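Nicotinate phosphoribosyltransferase (Vibrio cholerae, PDB 4HL7) probably catalyses the ATP-dependent formation of nicotinate D-ribonucleotide from nicotinate and phosphoribosyl diphosphate, a step of NAD(+) biosynthesis. Local coordinates at residues A57-I62 / V104-V109; W148-A153 / A358-A363; W301-I306 / C336-G341. All blocks are in the same frame, centred on the assembly; numbering follows the deposited sequence.

Overall arrangement
Helix 131-147 ties contacts 1 and 2 together: it packs against the first and leads into a loop of the second. Contact 1 packs helix 52-64 on the edge strand 104-109 of the antiparallel sheet. Contact 2 joins two loops, the second leading to strand 372-380 of the same sheet, its centre about 26 Å from that of contact 1. Contact 3, about 43 Å from contact 1 between centres, pairs two helices of the parallel-stranded domain. It is largely buried, whereas contacts 1 and 2 are partly exposed. Contact 1 is essentially apolar, contact 2 adds a water bridge to aromatic packing, and contact 3 sets a carboxylate, held also by an arginine, against a phenol beside a phenylalanine.

Contact 1 (A57-I62 / V104-V109)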
ATOM      1  N   ALA A  57      12.744  18.446  -9.960  1.00 36.30           N
ATOM      2  CA  ALA A  57      13.131  17.074 -10.316  1.00 34.66           C
ATOM      3  C   ALA A  57      11.962  16.102 -10.238  1.00 32.98           C
ATOM      4  O   ALA A  57      11.888  15.139 -11.009  1.00 34.18           O
ATOM      5  CB  ALA A  57      14.308  16.575  -9.465  1.00 36.12           C
ATOM      6  N   ILE A  58      11.018  16.366  -9.358  1.00 28.07           N
ATOM      7  CA  ILE A  58       9.849  15.523  -9.345  1.00 28.74           C
ATOM      8  C   ILE A  58       9.101  15.679 -10.675  1.00 28.96           C
ATOM      9  O   ILE A  58       8.668  14.703 -11.266  1.00 27.85           O
ATOM     10  CB  ILE A  58       8.945  15.836  -8.159  1.00 27.16           C
ATOM     11  CG1 ILE A  58       9.668  15.424  -6.890  1.00 28.43           C
ATOM     12  CG2 ILE A  58       7.603  15.113  -8.284  1.00 28.96           C
ATOM     13  CD1 ILE A  58       8.988  15.901  -5.616  1.00 30.27           C
ATOM     14  N   ARG A  59       8.997  16.919 -11.170  1.00 32.29           N
ATOM     15  CA  ARG A  59       8.247  17.169 -12.416  1.00 31.15           C
ATOM     16  C   ARG A  59       8.875  16.406 -13.527  1.00 29.94           C
ATOM     17  O   ARG A  59       8.200  15.826 -14.367  1.00 29.93           O
ATOM     18  CB  ARG A  59       8.339  18.632 -12.759  1.00 36.59           C
ATOM     19  CG  ARG A  59       7.041  19.277 -13.087  1.00 38.49           C
ATOM     20  CD  ARG A  59       7.283  20.758 -12.922  1.00 42.75           C
ATOM     21  NE  ARG A  59       6.136  21.367 -12.313  1.00 46.12           N
ATOM     22  CZ  ARG A  59       6.201  22.419 -11.528  1.00 43.78           C
ATOM     23  NH1 ARG A  59       7.375  22.958 -11.243  1.00 44.35           N
ATOM     24  NH2 ARG A  59       5.083  22.905 -11.023  1.00 49.77           N
ATOM     25  N   GLN A  60      10.202  16.400 -13.536  1.00 29.66           N
ATOM     26  CA  GLN A  60      10.922  15.794 -14.625  1.00 31.34           C
ATOM     27  C   GLN A  60      10.679  14.283 -14.626  1.00 29.07           C
ATOM     28  O   GLN A  60      10.483  13.673 -15.673  1.00 29.07           O
ATOM     29  CB  GLN A  60      12.407  16.130 -14.521  1.00 36.27           C
ATOM     30  CG  GLN A  60      13.270  15.410 -15.537  1.00 40.93           C
ATOM     31  CD  GLN A  60      14.710  15.860 -15.447  1.00 46.59           C
ATOM     32  OE1 GLN A  60      15.068  16.639 -14.558  1.00 52.37           O
ATOM     33  NE2 GLN A  60      15.541  15.392 -16.372  1.00 50.07           N
ATOM     34  N   GLU A  61      10.732  13.689 -13.436  1.00 27.95           N
ATOM     35  CA  GLU A  61      10.546  12.254 -13.273  1.00 28.69           C
ATOM     36  C   GLU A  61       9.172  11.839 -13.600  1.00 24.85           C
ATOM     37  O   GLU A  61       8.991  10.768 -14.186  1.00 25.02           O
ATOM     38  CB  GLU A  61      10.848  11.851 -11.835  1.00 29.05           C
ATOM     39  CG  GLU A  61      12.305  12.138 -11.523  1.00 31.66           C
ATOM     40  CD  GLU A  61      13.236  11.276 -12.354  1.00 36.00           C
ATOM     41  OE1 GLU A  61      12.833  10.158 -12.755  1.00 36.43           O
ATOM     42  OE2 GLU A  61      14.378  11.697 -12.581  1.00 38.60           O
ATOM     43  N   ILE A  62       8.175  12.662 -13.197  1.00 25.81           N
ATOM     44  CA  ILE A  62       6.775  12.327 -13.418  1.00 25.11           C
ATOM     45  C   ILE A  62       6.529  12.402 -14.908  1.00 24.26           C
ATOM     46  O   ILE A  62       6.009  11.483 -15.494  1.00 23.65           O
ATOM     47  CB  ILE A  62       5.781  13.173 -12.559  1.00 27.44           C
ATOM     48  CG1 ILE A  62       5.976  12.808 -11.069  1.00 30.34           C
ATOM     49  CG2 ILE A  62       4.342  12.915 -12.982  1.00 27.70           C
ATOM     50  CD1 ILE A  62       4.945  13.360 -10.097  1.00 32.42           C
ATOM     51  N   VAL A 104      -1.720  14.678 -14.320  1.00 20.62           N
ATOM     52  CA  VAL A 104      -1.054  15.046 -13.072  1.00 21.96           C
ATOM     53  C   VAL A 104      -0.904  16.560 -12.983  1.00 23.79           C
ATOM     54  O   VAL A 104      -0.446  17.193 -13.954  1.00 25.36           O
ATOM     55  CB  VAL A 104       0.300  14.325 -12.949  1.00 20.94           C
ATOM     56  CG1 VAL A 104       1.027  14.671 -11.629  1.00 20.77           C
ATOM     57  CG2 VAL A 104       0.078  12.825 -13.073  1.00 21.88           C
ATOM     58  N   GLU A 105      -1.312  17.137 -11.842  1.00 22.61           N
ATOM     59  CA  GLU A 105      -1.016  18.555 -11.510  1.00 27.32           C
ATOM     60  C   GLU A 105      -0.237  18.594 -10.221  1.00 26.97           C
ATOM     61  O   GLU A 105      -0.471  17.782  -9.321  1.00 26.35           O
ATOM     62  CB  GLU A 105      -2.273  19.352 -11.238  1.00 29.68           C
ATOM     63  CG  GLU A 105      -3.235  19.461 -12.377  1.00 37.72           C
ATOM     64  CD  GLU A 105      -4.266  20.549 -12.121  1.00 44.63           C
ATOM     65  OE1 GLU A 105      -4.516  20.906 -10.942  1.00 50.02           O
ATOM     66  OE2 GLU A 105      -4.827  21.042 -13.100  1.00 49.56           O
HETATM   67  N   MSE A 106       0.646  19.561 -10.082  1.00 27.50           N
HETATM   68  CA  MSE A 106       1.296  19.701  -8.787  1.00 28.24           C
HETATM   69  C   MSE A 106       1.676  21.108  -8.553  1.00 30.72           C
HETATM   70  O   MSE A 106       1.780  21.885  -9.495  1.00 27.51           O
HETATM   71  CB  MSE A 106       2.508  18.811  -8.757  1.00 29.84           C
HETATM   72  CG  MSE A 106       3.500  19.145  -9.875  1.00 37.84           C
HETATM   73 SE   MSE A 106       4.815  17.660  -9.772  1.00 57.75          SE
HETATM   74  CE  MSE A 106       4.204  16.572 -11.295  1.00 40.61           C
ATOM     75  N   GLY A 107       1.848  21.452  -7.283  1.00 31.32           N
ATOM     76  CA  GLY A 107       2.227  22.823  -6.885  1.00 32.91           C
ATOM     77  C   GLY A 107       2.516  22.902  -5.394  1.00 35.42           C
ATOM     78  O   GLY A 107       2.425  21.903  -4.660  1.00 31.33           O
ATOM     79  N   ILE A 108       2.870  24.099  -4.942  1.00 35.76           N
ATOM     80  CA  ILE A 108       3.123  24.339  -3.526  1.00 40.05           C
ATOM     81  C   ILE A 108       1.894  25.038  -2.949  1.00 40.85           C
ATOM     82  O   ILE A 108       1.414  25.987  -3.518  1.00 44.51           O
ATOM     83  CB  ILE A 108       4.377  25.231  -3.350  1.00 43.03           C
ATOM     84  CG1 ILE A 108       5.614  24.572  -3.984  1.00 44.49           C
ATOM     85  CG2 ILE A 108       4.635  25.523  -1.881  1.00 45.83           C
ATOM     86  CD1 ILE A 108       6.022  23.223  -3.382  1.00 43.84           C
ATOM     87  N   VAL A 109       1.349  24.540  -1.854  1.00 42.88           N
ATOM     88  CA  VAL A 109       0.292  25.268  -1.167  1.00 47.31           C
ATOM     89  C   VAL A 109       0.777  25.769   0.187  1.00 50.04           C
ATOM     90  O   VAL A 109       1.403  25.018   0.947  1.00 45.39           O
ATOM     91  CB  VAL A 109      -0.979  24.439  -0.981  1.00 45.15           C
ATOM     92  CG1 VAL A 109      -2.085  25.322  -0.391  1.00 47.92           C
ATOM     93  CG2 VAL A 109      -1.420  23.852  -2.316  1.00 46.35           C
TER
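Selenomethionine M106 reaches from the edge strand 104-109 of the antiparallel sheet to helix 52-64 of the N-terminal domain, meeting I58, R59 and I62. Over these segments the helix runs antiparallel to the strand, at 175°, with the axes 10.4 Å apart, a helix-on-sheet layer in which M106 supplies most of the strand's contact surface. Its CB points to the helix, and chi1 of 58° sets CG between the backbone N and the carbonyl carbon. CG comes alongside the arm of R59, 4.2 Å from R59 NE. The chain runs on extended through chi2 to SE, which crosses the side chain of I58 and lies 4.1 Å from its CG2. A bend at chi3, 102°, then turns the methyl toward I62: CE ends 3.5 Å from I62 CD1, the two side chains meeting tip to tip. The guanidinium of R59 comes near the strand backbone, with NH2 3.8 Å from M106 O, and no hydrogen bond joins the segments. L55 and I119 also touch M106, extending the apolar layer along helix and sheet. Nearer the start of the strand, I62 turns its other branch to V104, with CG2 4.0 Å from V104 CG1.

Contact 2 (W148-A153 / A358-A363)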
ATOM      1  N   TRP A 148      19.906  13.776   0.873  1.00 26.29           N
ATOM      2  CA  TRP A 148      20.574  12.744   1.655  1.00 25.29           C
ATOM      3  C   TRP A 148      21.565  12.011   0.845  1.00 25.84           C
ATOM      4  O   TRP A 148      21.777  10.825   1.017  1.00 25.28           O
ATOM      5  CB  TRP A 148      19.537  11.792   2.284  1.00 23.63           C
ATOM      6  CG  TRP A 148      18.721  12.552   3.289  1.00 25.54           C
ATOM      7  CD1 TRP A 148      17.521  13.258   3.091  1.00 26.60           C
ATOM      8  CD2 TRP A 148      19.101  12.819   4.681  1.00 25.81           C
ATOM      9  NE1 TRP A 148      17.142  13.887   4.245  1.00 25.69           N
ATOM     10  CE2 TRP A 148      18.064  13.676   5.234  1.00 26.78           C
ATOM     11  CE3 TRP A 148      20.161  12.393   5.507  1.00 28.71           C
ATOM     12  CZ2 TRP A 148      18.065  14.061   6.564  1.00 27.05           C
ATOM     13  CZ3 TRP A 148      20.186  12.835   6.845  1.00 28.95           C
ATOM     14  CH2 TRP A 148      19.167  13.665   7.350  1.00 27.90           C
ATOM     15  N   ALA A 149      22.170  12.725  -0.093  1.00 28.69           N
ATOM     16  CA  ALA A 149      23.060  12.134  -1.075  1.00 30.30           C
ATOM     17  C   ALA A 149      24.366  11.649  -0.429  1.00 32.03           C
ATOM     18  O   ALA A 149      25.007  10.718  -0.920  1.00 32.30           O
ATOM     19  CB  ALA A 149      23.318  13.140  -2.206  1.00 29.87           C
ATOM     20  N   GLU A 150      24.719  12.201   0.726  1.00 32.66           N
ATOM     21  CA  GLU A 150      26.003  11.828   1.362  1.00 34.65           C
ATOM     22  C   GLU A 150      25.924  10.613   2.337  1.00 32.34           C
ATOM     23  O   GLU A 150      26.938  10.195   2.953  1.00 30.28           O
ATOM     24  CB  GLU A 150      26.692  13.081   1.968  1.00 38.65           C
ATOM     25  CG  GLU A 150      25.962  13.750   3.153  1.00 44.47           C
ATOM     26  CD  GLU A 150      24.440  14.004   2.966  1.00 50.77           C
ATOM     27  OE1 GLU A 150      23.976  14.412   1.858  1.00 50.34           O
ATOM     28  OE2 GLU A 150      23.695  13.814   3.952  1.00 48.99           O
ATOM     29  N   VAL A 151      24.745  10.023   2.470  1.00 30.61           N
ATOM     30  CA  VAL A 151      24.613   8.827   3.304  1.00 29.51           C
ATOM     31  C   VAL A 151      25.677   7.805   2.882  1.00 31.49           C
ATOM     32  O   VAL A 151      25.803   7.531   1.717  1.00 33.91           O
ATOM     33  CB  VAL A 151      23.204   8.207   3.185  1.00 26.95           C
ATOM     34  CG1 VAL A 151      23.144   6.848   3.867  1.00 26.61           C
ATOM     35  CG2 VAL A 151      22.180   9.172   3.754  1.00 25.06           C
ATOM     36  N   PRO A 152      26.432   7.229   3.837  1.00 31.84           N
ATOM     37  CA  PRO A 152      27.396   6.177   3.426  1.00 32.61           C
ATOM     38  C   PRO A 152      26.708   5.013   2.679  1.00 32.45           C
ATOM     39  O   PRO A 152      25.732   4.435   3.167  1.00 29.36           O
ATOM     40  CB  PRO A 152      27.958   5.674   4.756  1.00 30.82           C
ATOM     41  CG  PRO A 152      27.677   6.773   5.724  1.00 32.27           C
ATOM     42  CD  PRO A 152      26.337   7.332   5.300  1.00 32.09           C
ATOM     43  N   ALA A 153      27.239   4.647   1.515  1.00 34.33           N
ATOM     44  CA  ALA A 153      26.510   3.694   0.669  1.00 34.23           C
ATOM     45  C   ALA A 153      26.334   2.311   1.328  1.00 32.92           C
ATOM     46  O   ALA A 153      25.372   1.631   1.050  1.00 31.70           O
ATOM     47  CB  ALA A 153      27.137   3.585  -0.717  1.00 33.96           C
ATOM     48  N   ALA A 358      18.624   3.965  10.739  1.00 23.73           N
ATOM     49  CA  ALA A 358      18.859   3.896  12.175  1.00 26.36           C
ATOM     50  C   ALA A 358      19.223   5.298  12.732  1.00 26.52           C
ATOM     51  O   ALA A 358      20.149   5.440  13.492  1.00 29.05           O
ATOM     52  CB  ALA A 358      19.953   2.859  12.495  1.00 24.73           C
ATOM     53  N   ASN A 359      18.481   6.320  12.330  1.00 27.77           N
ATOM     54  CA  ASN A 359      18.631   7.643  12.920  1.00 31.00           C
ATOM     55  C   ASN A 359      19.954   8.297  12.577  1.00 28.83           C
ATOM     56  O   ASN A 359      20.394   9.200  13.268  1.00 29.53           O
ATOM     57  CB  ASN A 359      18.485   7.598  14.464  1.00 35.88           C
ATOM     58  CG  ASN A 359      17.109   7.141  14.901  1.00 40.20           C
ATOM     59  OD1 ASN A 359      16.119   7.347  14.195  1.00 40.33           O
ATOM     60  ND2 ASN A 359      17.037   6.514  16.079  1.00 43.53           N
ATOM     61  N   TRP A 360      20.617   7.799  11.537  1.00 26.44           N
ATOM     62  CA  TRP A 360      21.841   8.392  11.047  1.00 26.49           C
ATOM     63  C   TRP A 360      21.774   9.915  10.996  1.00 26.88           C
ATOM     64  O   TRP A 360      20.841  10.458  10.475  1.00 28.35           O
ATOM     65  CB  TRP A 360      22.161   7.850   9.656  1.00 25.23           C
ATOM     66  CG  TRP A 360      23.516   8.345   9.186  1.00 27.09           C
ATOM     67  CD1 TRP A 360      24.763   7.906   9.598  1.00 28.57           C
ATOM     68  CD2 TRP A 360      23.781   9.393   8.193  1.00 26.79           C
ATOM     69  NE1 TRP A 360      25.774   8.608   8.945  1.00 29.61           N
ATOM     70  CE2 TRP A 360      25.233   9.481   8.056  1.00 28.45           C
ATOM     71  CE3 TRP A 360      22.986  10.206   7.416  1.00 27.50           C
ATOM     72  CZ2 TRP A 360      25.835  10.385   7.208  1.00 30.00           C
ATOM     73  CZ3 TRP A 360      23.593  11.093   6.539  1.00 28.13           C
ATOM     74  CH2 TRP A 360      24.986  11.183   6.440  1.00 29.41           C
ATOM     75  N   ARG A 361      22.775  10.610  11.529  1.00 27.05           N
ATOM     76  CA  ARG A 361      22.750  12.081  11.504  1.00 27.82           C
ATOM     77  C   ARG A 361      23.611  12.557  10.347  1.00 28.27           C
ATOM     78  O   ARG A 361      24.757  12.066  10.171  1.00 28.04           O
ATOM     79  CB  ARG A 361      23.333  12.683  12.813  1.00 29.86           C
ATOM     80  CG  ARG A 361      22.464  12.519  14.052  1.00 34.01           C
ATOM     81  CD  ARG A 361      23.084  13.137  15.335  1.00 37.15           C
ATOM     82  NE  ARG A 361      22.148  12.910  16.447  1.00 41.91           N
ATOM     83  CZ  ARG A 361      21.032  13.640  16.677  1.00 46.16           C
ATOM     84  NH1 ARG A 361      20.745  14.711  15.934  1.00 44.17           N
ATOM     85  NH2 ARG A 361      20.209  13.315  17.670  1.00 42.42           N
ATOM     86  N   ASN A 362      23.140  13.578   9.625  1.00 27.91           N
ATOM     87  CA  ASN A 362      23.977  14.198   8.613  1.00 30.43           C
ATOM     88  C   ASN A 362      25.047  15.086   9.252  1.00 29.73           C
ATOM     89  O   ASN A 362      25.122  15.177  10.496  1.00 29.77           O
ATOM     90  CB  ASN A 362      23.124  14.959   7.582  1.00 30.97           C
ATOM     91  CG  ASN A 362      22.493  16.228   8.151  1.00 33.11           C
ATOM     92  OD1 ASN A 362      22.861  16.712   9.244  1.00 32.96           O
ATOM     93  ND2 ASN A 362      21.556  16.793   7.398  1.00 33.68           N
ATOM     94  N   ALA A 363      25.872  15.736   8.428  1.00 30.46           N
ATOM     95  CA  ALA A 363      27.019  16.487   8.930  1.00 33.61           C
ATOM     96  C   ALA A 363      26.554  17.645   9.820  1.00 33.88           C
ATOM     97  O   ALA A 363      27.303  18.113  10.676  1.00 34.62           O
ATOM     98  CB  ALA A 363      27.874  17.018   7.781  1.00 33.56           C
TER
HETATM   99  O   HOH W   1      21.644  15.448   4.870  1.00 28.94           O
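The indole of W360 has P152 on one face and the backbone of N362 on the other. P152 CD stands 3.5 Å above the indole plane, offset toward the rim, and on that same face V151 CA makes a CH-pi contact, 4.3 Å from the centroid of the W360 six-membered ring and 24° off its normal. On the opposite face N362 N is 3.9 Å above the plane of W360. The edge belongs to W148 and E150. W148 CE3 and W360 CZ3 are 3.8 Å apart, each close to the plane of the other ring, so the two indoles meet rim to rim and do not stack; Y368 packs edge-to-face with W148. E150 OE2 lies in the plane of W360. This indole is received by a type I beta turn, W148 to V151, and the proline that follows it, in the link from helix 131-147 to helix 155-174, while W360 sits on the loop leading to strand 372-380. With chi1 at -174°, CG of W360 is anti to its backbone N and the ring is carried across to the turn. A water bridges the polar rim: it donates to E150 OE2 at 2.8 Å and accepts from N362 ND2 at 2.9 Å, above one face of the W148 ring, offset toward its rim. N362 OD1 accepts from the backbone N of V366.

Contact 3 (W301-I306 / C336-G341); sequences WGDKMI and CEYFAG
Neighbours on one helix, Y338 and F339 reach D303, G302 and I306 through different first torsions. Y338 has CG anti to its backbone N (chi1 -167°), carrying its ring out to the carboxylate of D303; F339, at -71°, has CG beside its backbone N and brings its ring to the backbone of the facing helix. The two aromatic rings also meet, with Y338 CD2 3.5 Å above the plane of F339, over the ring centre. Having no side chain, G302 lets F339 come close, with CZ 3.5 Å from G302 CA. I306 adds an apolar contact at the rim of that ring, its CD1 lying near the ring plane and 3.8 Å from F339 CD2. Helices 298-311 and 329-339 follow the adjacent parallel strands 290-293 and 320-323, so the contact joins successive beta-alpha units, consistent with the TIM-barrel clan to which this family belongs. Beside this apolar patch D303 and Y338 cross at about a right angle, with carboxylate and ring planes 37° apart. The hydrogen bond from Y338 OH to D303 OD2 is modelled at a very short 2.4 Å, so its exact length is doubtful. The second oxygen, OD1, lies at the edge of the tyrosine ring and forms a salt bridge with R342. The arginine's positive charge would probably favour the ionised carboxylate, with the phenol a further donor.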
ATOM      1  N   TRP A 301      -7.788  -7.044  17.226  1.00 16.73           N
ATOM      2  CA  TRP A 301      -8.235  -7.280  15.831  1.00 16.97           C
ATOM      3  C   TRP A 301      -8.185  -8.759  15.510  1.00 17.02           C
ATOM      4  O   TRP A 301      -9.171  -9.349  15.005  1.00 17.37           O
ATOM      5  CB  TRP A 301      -7.316  -6.522  14.870  1.00 15.26           C
ATOM      6  CG  TRP A 301      -7.610  -6.780  13.390  1.00 15.49           C
ATOM      7  CD1 TRP A 301      -8.560  -6.127  12.541  1.00 15.95           C
ATOM      8  CD2 TRP A 301      -6.944  -7.732  12.581  1.00 15.27           C
ATOM      9  NE1 TRP A 301      -8.500  -6.689  11.266  1.00 16.54           N
ATOM     10  CE2 TRP A 301      -7.509  -7.632  11.231  1.00 15.62           C
ATOM     11  CE3 TRP A 301      -5.897  -8.637  12.815  1.00 14.59           C
ATOM     12  CZ2 TRP A 301      -7.078  -8.436  10.208  1.00 15.24           C
ATOM     13  CZ3 TRP A 301      -5.465  -9.445  11.773  1.00 15.40           C
ATOM     14  CH2 TRP A 301      -6.065  -9.360  10.490  1.00 16.10           C
ATOM     15  N   GLY A 302      -7.030  -9.365  15.752  1.00 15.78           N
ATOM     16  CA  GLY A 302      -6.836 -10.761  15.317  1.00 16.91           C
ATOM     17  C   GLY A 302      -7.767 -11.634  16.146  1.00 18.02           C
ATOM     18  O   GLY A 302      -8.345 -12.608  15.628  1.00 15.71           O
ATOM     19  N   ASP A 303      -7.929 -11.299  17.449  1.00 15.97           N
ATOM     20  CA  ASP A 303      -8.807 -12.143  18.308  1.00 16.97           C
ATOM     21  C   ASP A 303     -10.234 -12.053  17.781  1.00 17.90           C
ATOM     22  O   ASP A 303     -10.977 -13.056  17.753  1.00 16.76           O
ATOM     23  CB  ASP A 303      -8.761 -11.699  19.790  1.00 18.78           C
ATOM     24  CG  ASP A 303      -7.531 -12.184  20.497  1.00 22.30           C
ATOM     25  OD1 ASP A 303      -6.895 -13.142  20.030  1.00 21.16           O
ATOM     26  OD2 ASP A 303      -7.188 -11.585  21.544  1.00 21.43           O
ATOM     27  N   LYS A 304     -10.647 -10.841  17.385  1.00 18.14           N
ATOM     28  CA  LYS A 304     -12.009 -10.642  16.864  1.00 18.34           C
ATOM     29  C   LYS A 304     -12.232 -11.412  15.553  1.00 17.06           C
ATOM     30  O   LYS A 304     -13.284 -11.982  15.327  1.00 17.40           O
ATOM     31  CB  LYS A 304     -12.296  -9.148  16.610  1.00 20.60           C
ATOM     32  CG  LYS A 304     -12.665  -8.397  17.866  1.00 25.51           C
ATOM     33  CD  LYS A 304     -13.056  -6.966  17.535  1.00 31.18           C
ATOM     34  CE  LYS A 304     -13.223  -6.213  18.840  1.00 34.99           C
ATOM     35  NZ  LYS A 304     -13.910  -4.927  18.623  1.00 39.10           N
HETATM   36  N   MSE A 305     -11.238 -11.378  14.683  1.00 16.25           N
HETATM   37  CA  MSE A 305     -11.323 -12.091  13.384  1.00 17.23           C
HETATM   38  C   MSE A 305     -11.390 -13.588  13.616  1.00 17.08           C
HETATM   39  O   MSE A 305     -12.150 -14.269  12.986  1.00 15.99           O
HETATM   40  CB  MSE A 305     -10.104 -11.776  12.524  1.00 15.62           C
HETATM   41  CG  MSE A 305     -10.127 -10.339  12.002  1.00 18.82           C
HETATM   42 SE   MSE A 305     -11.665 -10.011  10.779  1.00 24.05          SE
HETATM   43  CE  MSE A 305     -11.863 -11.795   9.936  1.00 18.72           C
ATOM     44  N   ILE A 306     -10.534 -14.099  14.494  1.00 16.66           N
ATOM     45  CA  ILE A 306     -10.582 -15.531  14.867  1.00 17.68           C
ATOM     46  C   ILE A 306     -11.971 -15.894  15.381  1.00 18.38           C
ATOM     47  O   ILE A 306     -12.537 -16.897  14.922  1.00 16.41           O
ATOM     48  CB  ILE A 306      -9.476 -15.907  15.866  1.00 17.58           C
ATOM     49  CG1 ILE A 306      -8.118 -15.958  15.122  1.00 16.81           C
ATOM     50  CG2 ILE A 306      -9.754 -17.265  16.535  1.00 18.88           C
ATOM     51  CD1 ILE A 306      -6.915 -16.004  16.039  1.00 17.69           C
ATOM     52  N   CYS A 336       3.875 -13.055  16.531  1.00 16.73           N
ATOM     53  CA  CYS A 336       4.124 -14.508  16.287  1.00 18.83           C
ATOM     54  C   CYS A 336       3.725 -15.352  17.501  1.00 18.86           C
ATOM     55  O   CYS A 336       3.046 -16.361  17.356  1.00 17.75           O
ATOM     56  CB  CYS A 336       5.583 -14.781  16.004  1.00 18.15           C
ATOM     57  SG  CYS A 336       6.155 -14.229  14.376  1.00 20.35           S
ATOM     58  N   GLU A 337       4.167 -14.919  18.692  1.00 17.46           N
ATOM     59  CA  GLU A 337       3.883 -15.684  19.916  1.00 20.60           C
ATOM     60  C   GLU A 337       2.395 -15.689  20.233  1.00 20.46           C
ATOM     61  O   GLU A 337       1.851 -16.705  20.723  1.00 21.76           O
ATOM     62  CB  GLU A 337       4.702 -15.115  21.073  1.00 19.48           C
ATOM     63  CG  GLU A 337       6.174 -15.489  20.865  1.00 21.36           C
ATOM     64  CD  GLU A 337       7.155 -14.844  21.824  1.00 25.54           C
ATOM     65  OE1 GLU A 337       8.129 -15.534  22.151  1.00 23.39           O
ATOM     66  OE2 GLU A 337       6.977 -13.652  22.241  1.00 27.13           O
ATOM     67  N   TYR A 338       1.746 -14.547  20.049  1.00 18.40           N
ATOM     68  CA  TYR A 338       0.369 -14.400  20.433  1.00 19.77           C
ATOM     69  C   TYR A 338      -0.549 -15.245  19.526  1.00 20.70           C
ATOM     70  O   TYR A 338      -1.587 -15.704  19.973  1.00 20.82           O
ATOM     71  CB  TYR A 338      -0.082 -12.951  20.318  1.00 19.80           C
ATOM     72  CG  TYR A 338      -1.412 -12.634  20.989  1.00 21.53           C
ATOM     73  CD1 TYR A 338      -1.477 -12.385  22.372  1.00 21.74           C
ATOM     74  CD2 TYR A 338      -2.594 -12.541  20.251  1.00 19.25           C
ATOM     75  CE1 TYR A 338      -2.698 -12.078  22.995  1.00 23.96           C
ATOM     76  CE2 TYR A 338      -3.806 -12.249  20.848  1.00 20.80           C
ATOM     77  CZ  TYR A 338      -3.867 -11.995  22.215  1.00 23.07           C
ATOM     78  OH  TYR A 338      -5.083 -11.664  22.763  1.00 25.38           O
ATOM     79  N   PHE A 339      -0.177 -15.372  18.251  1.00 18.60           N
ATOM     80  CA  PHE A 339      -1.063 -16.051  17.253  1.00 18.74           C
ATOM     81  C   PHE A 339      -0.619 -17.466  16.864  1.00 21.63           C
ATOM     82  O   PHE A 339      -1.294 -18.139  16.087  1.00 22.19           O
ATOM     83  CB  PHE A 339      -1.358 -15.128  16.030  1.00 16.94           C
ATOM     84  CG  PHE A 339      -2.255 -13.989  16.369  1.00 17.13           C
ATOM     85  CD1 PHE A 339      -1.766 -12.669  16.401  1.00 16.48           C
ATOM     86  CD2 PHE A 339      -3.573 -14.212  16.692  1.00 16.98           C
ATOM     87  CE1 PHE A 339      -2.589 -11.602  16.763  1.00 14.87           C
ATOM     88  CE2 PHE A 339      -4.448 -13.158  17.026  1.00 17.82           C
ATOM     89  CZ  PHE A 339      -3.963 -11.827  17.063  1.00 16.40           C
ATOM     90  N   ALA A 340       0.477 -17.928  17.475  1.00 21.21           N
ATOM     91  CA  ALA A 340       1.031 -19.256  17.184  1.00 21.37           C
ATOM     92  C   ALA A 340      -0.048 -20.313  17.403  1.00 20.37           C
ATOM     93  O   ALA A 340      -0.778 -20.275  18.405  1.00 20.26           O
ATOM     94  CB  ALA A 340       2.272 -19.539  18.060  1.00 20.18           C
ATOM     95  N   GLY A 341      -0.209 -21.183  16.412  1.00 22.46           N
ATOM     96  CA  GLY A 341      -1.187 -22.281  16.482  1.00 23.10           C
ATOM     97  C   GLY A 341      -2.638 -21.908  16.211  1.00 23.10           C
ATOM     98  O   GLY A 341      -3.490 -22.774  16.143  1.00 22.12           O
TER